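Local atomic coordinates of beta-phosphoglucomutase (Bacteroides vulgatus, PDB entry 3DV9), a protein that probably isomerises beta-glucose 1-phosphate to glucose 6-phosphate, as a magnesium-binding member of the haloacid dehalogenase-like family. Residues 44-49 with 56-61; 71-76 with 88-93. One frame throughout, in Å; residues are numbered along the deposited sequence.

How the contacts relate
Both contacts belong to the helical cap that this family inserts after the first strand of its parallel-sheet core. Contact 1 joins helix 38-51 to the start of helix 58-63, and contact 2 sets helix 69-81 against helix 87-101; their centres are 12 Å apart. They share apolar packing: selenomethionine M49 puts CE 3.7 Å from V76 CB and SE 3.9 Å from I93 CG2, while L56 CD1 lies 3.9 Å from V76 CG2. In contact 1 the W45 side chain is about 11 Å from the magnesium ion, which is bound by D29, D31, E65 and N190; E65 follows shortly after helix 58-63.

Contact 1 (44-49 with 56-61); sequences SWHKIM and LSREEA. With EDO (1,2-ethanediol), chain D.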
# COMPACT_ATOMS: atom_id res chain seq x y z
N SER A 44 -14.81 -1.24 10.57
CA SER A 44 -14.89 0.07 11.24
C SER A 44 -15.44 1.14 10.32
O SER A 44 -16.29 1.94 10.72
CB SER A 44 -13.52 0.52 11.76
OG SER A 44 -13.05 -0.40 12.72
N TRP A 45 -14.96 1.17 9.08
CA TRP A 45 -15.47 2.15 8.13
C TRP A 45 -16.95 1.88 7.90
O TRP A 45 -17.76 2.82 7.91
CB TRP A 45 -14.75 2.09 6.80
CG TRP A 45 -13.60 2.99 6.70
CD1 TRP A 45 -12.27 2.63 6.64
CD2 TRP A 45 -13.63 4.42 6.66
NE1 TRP A 45 -11.48 3.76 6.54
CE2 TRP A 45 -12.29 4.87 6.55
CE3 TRP A 45 -14.67 5.37 6.69
CZ2 TRP A 45 -11.96 6.23 6.49
CZ3 TRP A 45 -14.34 6.72 6.60
CH2 TRP A 45 -13.00 7.14 6.52
N HIS A 46 -17.30 0.61 7.67
CA HIS A 46 -18.68 0.26 7.35
C HIS A 46 -19.64 0.69 8.48
O HIS A 46 -20.70 1.32 8.24
CB HIS A 46 -18.81 -1.25 7.13
CG HIS A 46 -20.24 -1.70 7.12
ND1 HIS A 46 -21.12 -1.33 6.13
CD2 HIS A 46 -20.94 -2.43 8.01
CE1 HIS A 46 -22.31 -1.84 6.40
NE2 HIS A 46 -22.23 -2.50 7.54
N LYS A 47 -19.26 0.33 9.71
CA LYS A 47 -20.07 0.58 10.89
C LYS A 47 -20.20 2.07 11.22
O LYS A 47 -21.29 2.53 11.55
CB LYS A 47 -19.48 -0.20 12.06
CG LYS A 47 -20.21 -0.04 13.40
CD LYS A 47 -19.50 -0.89 14.45
CE LYS A 47 -19.99 -0.57 15.83
NZ LYS A 47 -19.69 -1.72 16.72
N ILE A 48 -19.08 2.81 11.13
CA ILE A 48 -19.08 4.23 11.44
C ILE A 48 -19.85 5.04 10.38
O ILE A 48 -20.60 5.95 10.70
CB ILE A 48 -17.64 4.75 11.62
CG1 ILE A 48 -17.03 4.16 12.89
CG2 ILE A 48 -17.59 6.30 11.62
CD1 ILE A 48 -18.03 4.02 14.05
N MSE A 49 -19.64 4.73 9.12
CA MSE A 49 -20.41 5.33 8.04
C MSE A 49 -21.91 5.11 8.24
O MSE A 49 -22.69 6.04 8.06
CB MSE A 49 -19.94 4.80 6.67
CG MSE A 49 -18.56 5.38 6.28
SE MSE A 49 -18.62 7.33 6.01
CE MSE A 49 -19.27 7.37 4.18
N LEU A 56 -21.71 2.49 3.28
CA LEU A 56 -20.43 2.00 2.74
C LEU A 56 -20.26 0.55 3.20
O LEU A 56 -20.09 0.27 4.39
CB LEU A 56 -19.26 2.88 3.22
CG LEU A 56 -17.84 2.55 2.74
CD1 LEU A 56 -17.60 2.88 1.25
CD2 LEU A 56 -16.77 3.26 3.61
N SER A 57 -20.35 -0.39 2.26
CA SER A 57 -20.19 -1.81 2.59
C SER A 57 -18.72 -2.12 2.85
O SER A 57 -17.83 -1.38 2.39
CB SER A 57 -20.71 -2.72 1.47
OG SER A 57 -19.77 -2.76 0.40
N ARG A 58 -18.47 -3.21 3.57
CA ARG A 58 -17.11 -3.72 3.82
C ARG A 58 -16.34 -3.90 2.53
O ARG A 58 -15.17 -3.56 2.47
CB ARG A 58 -17.15 -5.06 4.57
CG ARG A 58 -17.53 -4.92 6.04
CD ARG A 58 -18.16 -6.23 6.54
NE ARG A 58 -18.87 -5.99 7.80
CZ ARG A 58 -20.20 -5.93 7.94
NH1 ARG A 58 -21.01 -6.12 6.91
NH2 ARG A 58 -20.70 -5.68 9.14
N GLU A 59 -17.00 -4.44 1.50
CA GLU A 59 -16.37 -4.64 0.19
C GLU A 59 -16.03 -3.33 -0.49
O GLU A 59 -14.95 -3.20 -1.05
CB GLU A 59 -17.29 -5.45 -0.71
CG GLU A 59 -17.32 -6.91 -0.30
CD GLU A 59 -18.36 -7.19 0.77
OE1 GLU A 59 -19.20 -6.31 1.10
OE2 GLU A 59 -18.34 -8.34 1.28
N GLU A 60 -16.92 -2.35 -0.44
CA GLU A 60 -16.58 -1.06 -1.00
C GLU A 60 -15.42 -0.40 -0.22
O GLU A 60 -14.57 0.26 -0.84
CB GLU A 60 -17.79 -0.14 -1.16
CG GLU A 60 -17.50 1.00 -2.15
CD GLU A 60 -18.54 2.11 -2.09
OE1 GLU A 60 -18.31 3.17 -2.71
OE2 GLU A 60 -19.56 1.92 -1.42
N ALA A 61 -15.35 -0.61 1.09
CA ALA A 61 -14.17 -0.17 1.88
C ALA A 61 -12.86 -0.76 1.35
O ALA A 61 -11.84 -0.08 1.29
CB ALA A 61 -14.34 -0.48 3.39
C1 EDO D . -15.22 -8.26 3.93
O1 EDO D . -16.59 -8.48 4.29
C2 EDO D . -14.70 -9.26 2.89
O2 EDO D . -15.35 -10.55 2.97
O HOH W 1 -22.44 1.86 6.16
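With chi1 at 167°, the H46 side chain points away from its own amide nitrogen and the imidazole reaches from helix 38-51 to the carbonyl of L56; L56 likewise extends CG away from its N, sending its isobutyl group against W45 and M49. The ND1-H of H46 gives a short hydrogen bond to L56 O, 2.6 Å and fairly straight at 159°. The oxygen sits almost in the ring plane, although ND1 is tilted 32° out of the carbonyl plane. H46 CA also approaches that oxygen at 3.3 Å in a CH...O contact, while a water spans the backbones from H46 O to L56 N. R58 runs extended from CG to NE, and H46 CD2 lies over one face of its guanidinium, toward the rim, 3.4 Å from R58 NH2; the two planes stand about halfway between parallel and perpendicular. The charge of R58 is met by a salt bridge from NE to E43. With an alanine here instead of H46, the L56 carbonyl would probably be left without its ND1 donor and the R58 arm would have more freedom to turn. On the apolar side of the contact, L56 CD2 nestles 4.0 Å from W45 CB and 3.9 Å from CG of selenomethionine M49, and A61 CB meets W45 CB at 4.3 Å. S57 is the N-cap of the next helix, its OG accepting from E60 N at 3.0 Å. Together these contacts bridge the loop that joins helices 38-51 and 58-63. Beyond them, W45, M49 and L56 all pack on helix 69-81 through I73, T72 and V76, while I48 and the K47-E100 salt bridge tie helix 38-51 to helix 87-101.

Contact 2 (71-76 with 88-93); sequences STINIV and EEIKAI
I73 of helix 69-81 packs between I90 and I93 of helix 87-101, within the helical cap of a haloacid dehalogenase-like fold. The two short helix segments have axes 10.5 Å apart at closest approach and run at 119° to each other, so the interface is a compact patch rather than a long seam. No hydrogen bond crosses it. The apolar part is made of three isoleucines. I73 holds CG1 anti to its carbonyl carbon (chi1 -64°), and its nearly extended chain carries CD1 outward to meet I93 tip to tip, 3.7 Å from I93 CG2. The other branch, I73 CG2, reaches I93 CD1 at 3.8 Å and I90 CG1 at 4.1 Å, so both arms of I73 are used. W45 of helix 38-51 packs against I73 and I93 as well, continuing this hydrophobic cluster into the neighbouring helix. Next to the contact, though not part of it, E89 makes a separate link between the helices: it forms a salt bridge with R81 at the end of helix 69-81 and accepts from T86 N in the connection. N74 joins the apolar and polar parts: its side chain crosses I90 at about a right angle, while its amide oxygen takes a hydrogen bond from A85 N; that same OD1 rests 3.8 Å from the I90 CD1 methyl.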
# COMPACT_ATOMS: atom_id res chain seq x y z
N SER A 71 -11.82 11.76 0.94
CA SER A 71 -12.19 11.44 -0.43
C SER A 71 -13.22 10.30 -0.41
O SER A 71 -14.24 10.38 -1.10
CB SER A 71 -10.95 11.13 -1.28
OG SER A 71 -11.31 10.69 -2.57
N THR A 72 -12.98 9.30 0.42
CA THR A 72 -13.95 8.20 0.63
C THR A 72 -15.32 8.70 1.13
O THR A 72 -16.38 8.30 0.61
CB THR A 72 -13.42 7.11 1.61
OG1 THR A 72 -12.25 6.48 1.05
CG2 THR A 72 -14.48 6.02 1.84
N ILE A 73 -15.31 9.56 2.15
CA ILE A 73 -16.55 10.14 2.67
C ILE A 73 -17.24 10.95 1.58
O ILE A 73 -18.46 10.84 1.39
CB ILE A 73 -16.27 11.03 3.92
CG1 ILE A 73 -15.72 10.18 5.07
CG2 ILE A 73 -17.55 11.78 4.38
CD1 ILE A 73 -14.94 10.99 6.14
N ASN A 74 -16.46 11.74 0.84
CA ASN A 74 -17.05 12.59 -0.21
C ASN A 74 -17.64 11.82 -1.39
O ASN A 74 -18.67 12.24 -1.94
CB ASN A 74 -16.07 13.66 -0.69
CG ASN A 74 -15.96 14.81 0.27
OD1 ASN A 74 -16.81 14.97 1.16
ND2 ASN A 74 -14.91 15.62 0.13
N ILE A 75 -17.02 10.70 -1.74
CA ILE A 75 -17.57 9.82 -2.78
C ILE A 75 -18.96 9.36 -2.36
O ILE A 75 -19.92 9.51 -3.12
CB ILE A 75 -16.66 8.57 -3.05
CG1 ILE A 75 -15.41 9.00 -3.82
CG2 ILE A 75 -17.43 7.47 -3.82
CD1 ILE A 75 -14.26 8.01 -3.69
N VAL A 76 -19.08 8.84 -1.15
CA VAL A 76 -20.34 8.31 -0.68
C VAL A 76 -21.36 9.45 -0.48
O VAL A 76 -22.55 9.28 -0.78
CB VAL A 76 -20.18 7.52 0.63
CG1 VAL A 76 -21.52 6.97 1.10
CG2 VAL A 76 -19.16 6.39 0.45
N GLU A 88 -16.69 19.72 9.19
CA GLU A 88 -17.20 19.23 10.46
C GLU A 88 -17.57 17.75 10.35
O GLU A 88 -17.18 16.95 11.20
CB GLU A 88 -18.39 20.07 10.97
CG GLU A 88 -19.01 19.51 12.27
CD GLU A 88 -20.30 20.20 12.73
OE1 GLU A 88 -21.16 20.56 11.89
OE2 GLU A 88 -20.48 20.34 13.95
N GLU A 89 -18.32 17.38 9.30
CA GLU A 89 -18.74 15.98 9.16
C GLU A 89 -17.53 15.05 9.04
O GLU A 89 -17.43 14.03 9.72
CB GLU A 89 -19.68 15.79 7.97
CG GLU A 89 -21.13 16.22 8.26
CD GLU A 89 -21.92 16.43 6.99
OE1 GLU A 89 -21.30 16.72 5.93
OE2 GLU A 89 -23.17 16.28 7.04
N ILE A 90 -16.59 15.46 8.19
CA ILE A 90 -15.42 14.64 7.89
C ILE A 90 -14.56 14.40 9.13
O ILE A 90 -14.14 13.28 9.40
CB ILE A 90 -14.59 15.28 6.72
CG1 ILE A 90 -15.36 15.11 5.39
CG2 ILE A 90 -13.17 14.68 6.63
CD1 ILE A 90 -14.94 16.06 4.26
N LYS A 91 -14.33 15.46 9.90
CA LYS A 91 -13.60 15.32 11.16
C LYS A 91 -14.27 14.40 12.20
O LYS A 91 -13.58 13.63 12.88
CB LYS A 91 -13.33 16.71 11.76
CG LYS A 91 -12.57 16.67 13.07
CD LYS A 91 -12.64 17.99 13.79
CE LYS A 91 -11.55 18.07 14.86
NZ LYS A 91 -11.09 19.47 15.08
N ALA A 92 -15.59 14.51 12.31
CA ALA A 92 -16.40 13.67 13.20
C ALA A 92 -16.36 12.20 12.78
O ALA A 92 -16.22 11.30 13.61
CB ALA A 92 -17.84 14.17 13.21
N ILE A 93 -16.49 11.97 11.47
CA ILE A 93 -16.48 10.62 10.93
C ILE A 93 -15.09 10.01 11.13
O ILE A 93 -14.97 8.92 11.68
CB ILE A 93 -16.91 10.60 9.46
CG1 ILE A 93 -18.38 11.02 9.35
CG2 ILE A 93 -16.64 9.19 8.83
CD1 ILE A 93 -18.85 11.39 7.90